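ARO (armadillo repeats only protein) (Plasmodium falciparum Santa Lucia, PDB 5EWP) probably serves as an armadillo-repeat scaffold that binds partner proteins during the translocation and attachment of rhoptries to the apical pole of the parasite. Local coordinates at residues L95-E99 and L100-H104; N140-G143 and M144-A147; A149-C152 and R153-V157. All coordinates share one frame; numbering follows the deposited sequence.

Contact 1 of 3, residues L95-E99 and L100-H104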
loop_
_atom_site.group_PDB
_atom_site.type_symbol
_atom_site.label_atom_id
_atom_site.label_comp_id
_atom_site.label_asym_id
_atom_site.label_seq_id
_atom_site.Cartn_x
_atom_site.Cartn_y
_atom_site.Cartn_z
ATOM N N LEU A 95 -9.490 -5.890 -3.997
ATOM C CA LEU A 95 -9.386 -4.452 -4.224
ATOM C C LEU A 95 -10.552 -3.923 -5.061
ATOM O O LEU A 95 -10.850 -2.732 -5.037
ATOM C CB LEU A 95 -8.057 -4.114 -4.917
ATOM C CG LEU A 95 -6.804 -4.364 -4.079
ATOM C CD1 LEU A 95 -5.548 -4.083 -4.916
ATOM C CD2 LEU A 95 -6.806 -3.490 -2.831
ATOM N N LYS A 96 -11.201 -4.810 -5.802
ATOM C CA LYS A 96 -12.340 -4.430 -6.647
ATOM C C LYS A 96 -13.646 -4.350 -5.866
ATOM O O LYS A 96 -14.690 -3.947 -6.411
ATOM C CB LYS A 96 -12.501 -5.429 -7.785
ATOM C CG LYS A 96 -11.276 -5.551 -8.679
ATOM C CD LYS A 96 -11.405 -6.756 -9.590
ATOM C CE LYS A 96 -10.134 -6.967 -10.409
ATOM N NZ LYS A 96 -10.158 -8.269 -11.125
ATOM N N SER A 97 -13.598 -4.745 -4.595
ATOM C CA SER A 97 -14.815 -4.835 -3.774
ATOM C C SER A 97 -15.358 -3.465 -3.355
ATOM O O SER A 97 -14.612 -2.509 -3.203
ATOM C CB SER A 97 -14.549 -5.688 -2.519
ATOM O OG SER A 97 -15.686 -5.718 -1.664
ATOM N N HIS A 98 -16.673 -3.367 -3.204
ATOM C CA HIS A 98 -17.279 -2.170 -2.612
ATOM C C HIS A 98 -17.445 -2.302 -1.096
ATOM O O HIS A 98 -18.084 -1.459 -0.439
ATOM C CB HIS A 98 -18.599 -1.849 -3.309
ATOM C CG HIS A 98 -18.402 -1.171 -4.633
ATOM N ND1 HIS A 98 -19.415 -0.514 -5.299
ATOM C CD2 HIS A 98 -17.297 -1.037 -5.406
ATOM C CE1 HIS A 98 -18.944 -0.009 -6.425
ATOM N NE2 HIS A 98 -17.661 -0.312 -6.515
ATOM N N GLU A 99 -16.942 -3.407 -0.553
ATOM C CA GLU A 99 -16.911 -3.592 0.896
ATOM C C GLU A 99 -15.597 -3.039 1.434
ATOM O O GLU A 99 -14.520 -3.506 1.067
ATOM C CB GLU A 99 -17.084 -5.061 1.274
ATOM C CG GLU A 99 -18.436 -5.615 0.850
ATOM C CD GLU A 99 -19.599 -4.704 1.273
ATOM O OE1 GLU A 99 -19.668 -4.293 2.455
ATOM O OE2 GLU A 99 -20.446 -4.391 0.414
ATOM N N LEU A 100 -15.693 -2.040 2.299
ATOM C CA LEU A 100 -14.516 -1.328 2.769
ATOM C C LEU A 100 -13.525 -2.267 3.463
ATOM O O LEU A 100 -12.311 -2.123 3.282
ATOM C CB LEU A 100 -14.967 -0.199 3.699
ATOM C CG LEU A 100 -14.293 1.163 3.729
ATOM C CD1 LEU A 100 -13.943 1.617 2.328
ATOM C CD2 LEU A 100 -15.285 2.136 4.341
ATOM N N ASP A 101 -14.031 -3.252 4.212
ATOM C CA ASP A 101 -13.141 -4.143 4.957
ATOM C C ASP A 101 -12.349 -5.068 4.029
ATOM O O ASP A 101 -11.219 -5.418 4.329
ATOM C CB ASP A 101 -13.916 -4.970 5.996
ATOM C CG ASP A 101 -15.101 -5.717 5.406
ATOM O OD1 ASP A 101 -15.889 -5.111 4.653
ATOM O OD2 ASP A 101 -15.243 -6.918 5.721
ATOM N N ARG A 102 -12.932 -5.426 2.891
ATOM C CA ARG A 102 -12.236 -6.261 1.915
ATOM C C ARG A 102 -11.108 -5.496 1.249
ATOM O O ARG A 102 -9.985 -6.012 1.081
ATOM C CB ARG A 102 -13.227 -6.788 0.857
ATOM C CG ARG A 102 -13.989 -8.007 1.344
ATOM C CD ARG A 102 -14.985 -8.558 0.315
ATOM N NE ARG A 102 -15.662 -9.693 0.911
ATOM C CZ ARG A 102 -15.346 -10.964 0.682
ATOM N NH1 ARG A 102 -14.402 -11.274 -0.198
ATOM N NH2 ARG A 102 -16.005 -11.931 1.310
ATOM N N VAL A 103 -11.399 -4.263 0.854
ATOM C CA VAL A 103 -10.374 -3.442 0.217
ATOM C C VAL A 103 -9.256 -3.173 1.215
ATOM O O VAL A 103 -8.084 -3.350 0.906
ATOM C CB VAL A 103 -10.917 -2.118 -0.295
ATOM C CG1 VAL A 103 -9.755 -1.286 -0.892
ATOM C CG2 VAL A 103 -12.006 -2.366 -1.335
ATOM N N HIS A 104 -9.622 -2.748 2.428
ATOM C CA HIS A 104 -8.593 -2.413 3.410
ATOM C C HIS A 104 -7.696 -3.594 3.736
ATOM O O HIS A 104 -6.485 -3.445 3.816
ATOM C CB HIS A 104 -9.230 -1.890 4.689
ATOM C CG HIS A 104 -9.811 -0.521 4.551
ATOM N ND1 HIS A 104 -10.536 0.083 5.557
ATOM C CD2 HIS A 104 -9.740 0.380 3.544
ATOM C CE1 HIS A 104 -10.918 1.282 5.159
ATOM N NE2 HIS A 104 -10.437 1.493 3.945
#
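Glu99 O is the acceptor on which the first turn of helix 100-113 closes. Val103 N meets Glu99 O at 3.2 Å in a nearly straight bond, 167° at the hydrogen. Arg102 N also donates to Glu99 O at 3.1 Å, but at only 126°, a weak bond. Glu99 thus stands at the N-cap with its carbonyl spent on the helix. Glu99 N donates to Ser97 OG at 2.9 Å, an ST turn that folds the chain between helices 87-95 and 100-113. Ser97 holds OG anti to its backbone N (chi1 176°), which brings the hydroxyl to both that N-H and the Arg102 side chain, whose CD rests 3.5 Å from Ser97 OG. Arg102 then runs on extended from CG to NE, and its guanidinium finds its acceptors elsewhere: NH1 on Cys35 O, and NH2 more weakly on Ser37 O and Thr57 OG1. On the apolar side, Val103 CG2 presses to 3.2 Å from Ser97 O, while Val103 CG1 meets Leu95 CD2 at 4.2 Å, the two side chains crossing at about a right angle. Leu95 also packs on Tyr132 of helix 130-136. On the acidic side, Glu99 OE1 and Asp101 OD1 lie 4.4 Å apart, and both form salt bridges to Lys56 NZ. This shared lysine probably offsets the repulsion between the two carboxylates, and their negative charge beside a helix N-terminus is likely to be favourable, so the turn is tied electrostatically to the segment just before helix 58-70.

Contact 2 of 3, residues N140-G143 and M144-A147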
loop_
_atom_site.group_PDB
_atom_site.type_symbol
_atom_site.label_atom_id
_atom_site.label_comp_id
_atom_site.label_asym_id
_atom_site.label_seq_id
_atom_site.Cartn_x
_atom_site.Cartn_y
_atom_site.Cartn_z
ATOM N N ASN A 140 -9.193 9.449 2.053
ATOM C CA ASN A 140 -9.015 10.405 3.144
ATOM C C ASN A 140 -8.463 9.739 4.387
ATOM O O ASN A 140 -8.140 10.407 5.369
ATOM C CB ASN A 140 -10.336 11.089 3.528
ATOM C CG ASN A 140 -10.837 12.058 2.482
ATOM O OD1 ASN A 140 -10.068 12.577 1.673
ATOM N ND2 ASN A 140 -12.137 12.344 2.521
ATOM N N ILE A 141 -8.298 8.427 4.340
ATOM C CA ILE A 141 -7.769 7.741 5.503
ATOM C C ILE A 141 -6.269 7.688 5.333
ATOM O O ILE A 141 -5.780 7.089 4.383
ATOM C CB ILE A 141 -8.345 6.316 5.660
ATOM C CG1 ILE A 141 -9.868 6.352 5.807
ATOM C CG2 ILE A 141 -7.700 5.605 6.837
ATOM C CD1 ILE A 141 -10.498 4.975 5.849
ATOM N N ASP A 142 -5.542 8.323 6.248
ATOM C CA ASP A 142 -4.097 8.463 6.093
ATOM C C ASP A 142 -3.371 7.120 5.998
ATOM O O ASP A 142 -2.430 6.979 5.221
ATOM C CB ASP A 142 -3.516 9.295 7.238
ATOM C CG ASP A 142 -2.044 9.627 7.025
ATOM O OD1 ASP A 142 -1.690 10.141 5.936
ATOM O OD2 ASP A 142 -1.244 9.391 7.955
ATOM N N GLY A 143 -3.795 6.134 6.786
ATOM C CA GLY A 143 -3.130 4.836 6.767
ATOM C C GLY A 143 -3.242 4.167 5.410
ATOM O O GLY A 143 -2.300 3.559 4.909
ATOM N N MET A 144 -4.426 4.279 4.829
ATOM C CA MET A 144 -4.728 3.765 3.498
ATOM C C MET A 144 -3.875 4.451 2.421
ATOM O O MET A 144 -3.210 3.793 1.629
ATOM C CB MET A 144 -6.219 3.972 3.232
ATOM C CG MET A 144 -6.707 3.615 1.850
ATOM S SD MET A 144 -6.693 1.869 1.479
ATOM C CE MET A 144 -7.495 1.925 -0.134
ATOM N N LYS A 145 -3.878 5.779 2.397
ATOM C CA LYS A 145 -3.149 6.469 1.335
ATOM C C LYS A 145 -1.643 6.240 1.457
ATOM O O LYS A 145 -0.961 6.074 0.449
ATOM C CB LYS A 145 -3.480 7.969 1.323
ATOM C CG LYS A 145 -2.993 8.762 2.523
ATOM C CD LYS A 145 -3.779 10.080 2.694
ATOM C CE LYS A 145 -4.196 10.674 1.372
ATOM N NZ LYS A 145 -4.789 12.028 1.536
ATOM N N ALA A 146 -1.129 6.178 2.682
ATOM C CA ALA A 146 0.296 5.953 2.887
ATOM C C ALA A 146 0.717 4.535 2.505
ATOM O O ALA A 146 1.771 4.350 1.900
ATOM C CB ALA A 146 0.671 6.230 4.327
ATOM N N ALA A 147 -0.104 3.544 2.861
ATOM C CA ALA A 147 0.179 2.149 2.530
ATOM C C ALA A 147 0.145 1.930 1.021
ATOM O O ALA A 147 0.985 1.205 0.471
ATOM C CB ALA A 147 -0.812 1.214 3.226
HETATM O O HOH W 1 -7.637 12.632 0.479
#
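Asn140 OD1 is bridged to Lys145 NZ by a water, which lies 2.7 Å from Asn140 OD1 and 3.1 Å from Lys145 NZ, linking the loop to the end of the lysine across the start of helix 142-156. Ile141, the N-cap residue, gives its carbonyl to the first turn: Lys145 N binds Ile141 O at 3.0 Å and 166°. Its side chain turns to the apolar flank, where Ile141 CB touches Met144 CB at 4.0 Å. Met144 bends at chi2 (69°) on its way to Trp51, His104 and Val107, and Ile141 likewise meets His104, so the pair fits against helix 100-113. Asp142 comes next. Its carbonyl accepts from Ala146 N, and Lys145 CG sits 3.3 Å from Asp142 O, because the lysine's chi1 of 67° places CG between its own backbone N and carbonyl carbon. From there the aliphatic chain passes over Asp142 CA, crossing the aspartate at about a right angle with CD 3.9 Å from Asp142 OD1. The charges stay apart, and Asp142 OD1 is instead hydrogen-bonded to Thr193 OG1 of helix 192-205. Gly143 adds the third backbone bond, from Ala147 N to Gly143 O, and Ala147 CB comes within 3.2 Å of that same oxygen. Ala146 touches Thr193 and Glu196 of helix 192-205. The lysine therefore meets the aspartate with its methylenes rather than as an ion pair: a water accepts from Lys145 NZ, Thr193 OG1 is bonded to Asp142 OD1, and any attraction between the two charges is probably modest.

Contact 3 of 3, residues A149-C152 and R153-V157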
loop_
_atom_site.group_PDB
_atom_site.type_symbol
_atom_site.label_atom_id
_atom_site.label_comp_id
_atom_site.label_asym_id
_atom_site.label_seq_id
_atom_site.Cartn_x
_atom_site.Cartn_y
_atom_site.Cartn_z
ATOM N N ALA A 149 0.705 4.227 -1.288
ATOM C CA ALA A 149 1.866 4.927 -1.839
ATOM C C ALA A 149 3.141 4.106 -1.663
ATOM O O ALA A 149 3.944 3.999 -2.593
ATOM C CB ALA A 149 2.023 6.301 -1.194
ATOM N N GLN A 150 3.316 3.526 -0.478
ATOM C CA GLN A 150 4.498 2.700 -0.193
ATOM C C GLN A 150 4.545 1.477 -1.099
ATOM O O GLN A 150 5.597 1.116 -1.595
ATOM C CB GLN A 150 4.518 2.252 1.270
ATOM C CG GLN A 150 5.779 1.463 1.662
ATOM C CD GLN A 150 7.031 2.323 1.661
ATOM O OE1 GLN A 150 8.025 2.023 0.975
ATOM N NE2 GLN A 150 6.999 3.393 2.441
ATOM N N THR A 151 3.406 0.821 -1.288
ATOM C CA THR A 151 3.356 -0.373 -2.127
ATOM C C THR A 151 3.665 -0.031 -3.580
ATOM O O THR A 151 4.420 -0.740 -4.253
ATOM C CB THR A 151 1.978 -1.055 -2.011
ATOM O OG1 THR A 151 1.706 -1.236 -0.624
ATOM C CG2 THR A 151 1.996 -2.429 -2.669
ATOM N N CYS A 152 3.086 1.063 -4.061
ATOM C CA CYS A 152 3.427 1.558 -5.403
ATOM C C CYS A 152 4.921 1.756 -5.559
ATOM O O CYS A 152 5.504 1.360 -6.567
ATOM C CB CYS A 152 2.732 2.873 -5.705
ATOM S SG CYS A 152 0.967 2.660 -6.010
ATOM N N ARG A 153 5.533 2.400 -4.570
ATOM C CA ARG A 153 6.969 2.670 -4.636
ATOM C C ARG A 153 7.765 1.375 -4.612
ATOM O O ARG A 153 8.735 1.216 -5.371
ATOM C CB ARG A 153 7.401 3.586 -3.497
ATOM C CG ARG A 153 8.926 3.809 -3.404
ATOM C CD ARG A 153 9.574 2.837 -2.429
ATOM N NE ARG A 153 11.032 2.947 -2.439
ATOM C CZ ARG A 153 11.845 2.005 -1.980
ATOM N NH1 ARG A 153 11.342 0.885 -1.490
ATOM N NH2 ARG A 153 13.160 2.181 -2.011
ATOM N N ASN A 154 7.369 0.452 -3.737
ATOM C CA ASN A 154 8.099 -0.818 -3.633
ATOM C C ASN A 154 8.074 -1.566 -4.955
ATOM O O ASN A 154 9.044 -2.252 -5.316
ATOM C CB ASN A 154 7.534 -1.682 -2.495
ATOM C CG ASN A 154 7.877 -1.119 -1.105
ATOM O OD1 ASN A 154 8.732 -0.249 -0.975
ATOM N ND2 ASN A 154 7.224 -1.636 -0.071
ATOM N N ILE A 155 6.980 -1.411 -5.692
ATOM C CA ILE A 155 6.875 -1.978 -7.034
ATOM C C ILE A 155 7.676 -1.177 -8.062
ATOM O O ILE A 155 8.496 -1.764 -8.778
ATOM C CB ILE A 155 5.394 -2.062 -7.495
ATOM C CG1 ILE A 155 4.648 -3.084 -6.635
ATOM C CG2 ILE A 155 5.284 -2.446 -8.963
ATOM C CD1 ILE A 155 3.110 -2.914 -6.673
ATOM N N PHE A 156 7.468 0.142 -8.163
ATOM C CA PHE A 156 8.004 0.811 -9.353
ATOM C C PHE A 156 9.518 1.013 -9.308
ATOM O O PHE A 156 10.127 1.215 -10.352
ATOM C CB PHE A 156 7.280 2.154 -9.685
ATOM C CG PHE A 156 7.430 3.287 -8.670
ATOM C CD1 PHE A 156 8.664 3.807 -8.311
ATOM C CD2 PHE A 156 6.289 3.917 -8.171
ATOM C CE1 PHE A 156 8.763 4.876 -7.424
ATOM C CE2 PHE A 156 6.383 4.980 -7.295
ATOM C CZ PHE A 156 7.605 5.466 -6.920
ATOM N N VAL A 157 10.146 0.931 -8.139
ATOM C CA VAL A 157 11.605 1.116 -8.120
ATOM C C VAL A 157 12.351 -0.023 -8.815
ATOM O O VAL A 157 13.521 0.129 -9.174
ATOM C CB VAL A 157 12.165 1.254 -6.701
ATOM C CG1 VAL A 157 11.624 2.511 -6.037
ATOM C CG2 VAL A 157 11.863 0.026 -5.864
#
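Phe156 carries its ring back over the preceding turn until CD2 is 3.1 Å from Cys152 O, the oxygen approaching the ring obliquely. The ring reaches this place because chi1 (65°) puts CG between the residue's own N and carbonyl carbon, close against the helix; Arg153 CA consequently lies 3.5 Å above the middle of one ring face. Cys152 O is also the acceptor for Phe156 N, at 2.8 Å and in the carbonyl plane, so backbone bond and aromatic ring converge on one oxygen. Outside this turn the ring meets that of Phe166 with the planes at about 45°. On another side of the helix, Thr151 and Ile155 cross at a slant, methyl against methyl, with Ile155 CD1 4.2 Å from Thr151 CG2; Ile155 CG1 also lies 3.3 Å from Thr151 O. The threonine hydroxyl takes no part there, being hydrogen-bonded to Ala147 O one turn earlier. In the armadillo fold, helices stack repeat upon repeat into a solenoid, and helix 142-156 here is enclosed accordingly: Ile155 bears on Met124, Phe125 and Leu133, while Ala149, Gln150 and Arg153 meet His200 of helix 192-205. Polar groups also gather around Arg153 and Asn154. Arg153 NH1 donates to Asn154 OD1 at 2.9 Å, with the oxygen in the guanidinium plane, and Arg153 NE makes a salt bridge to Asp203. Asn154 ND2 is hydrogen-bonded to Ser114 OG, so both ends of this amide are engaged. The Gln150 side chain lies alongside Asn154, while its backbone carbonyl accepts from Asn154 N. Cys152, finally, packs against Leu130 and Leu133 of helix 130-136.

Overall arrangement
The three contacts follow one another along the chain, each complete before the next begins. Contact 1 opens helix 100-113; contacts 2 and 3 occupy the start and end of helix 142-156, their centres 14 Å apart. Contacts 1 and 2 also have centres 14 Å apart but touch through side chains: His104 CE1 meets Ile141 CD1 at 3.8 Å, and Val103 CG1 meets Met144 CE at 4.0 Å. The beginnings of the two helices thus lie side by side in the stack. Contact 3, about 20 Å from contact 1 between centres, is buried, whereas contacts 1 and 2 lie at the surface. Such stacking of neighbouring helices is as in armadillo-repeat proteins, mostly helical solenoids that probably present such surfaces to partners.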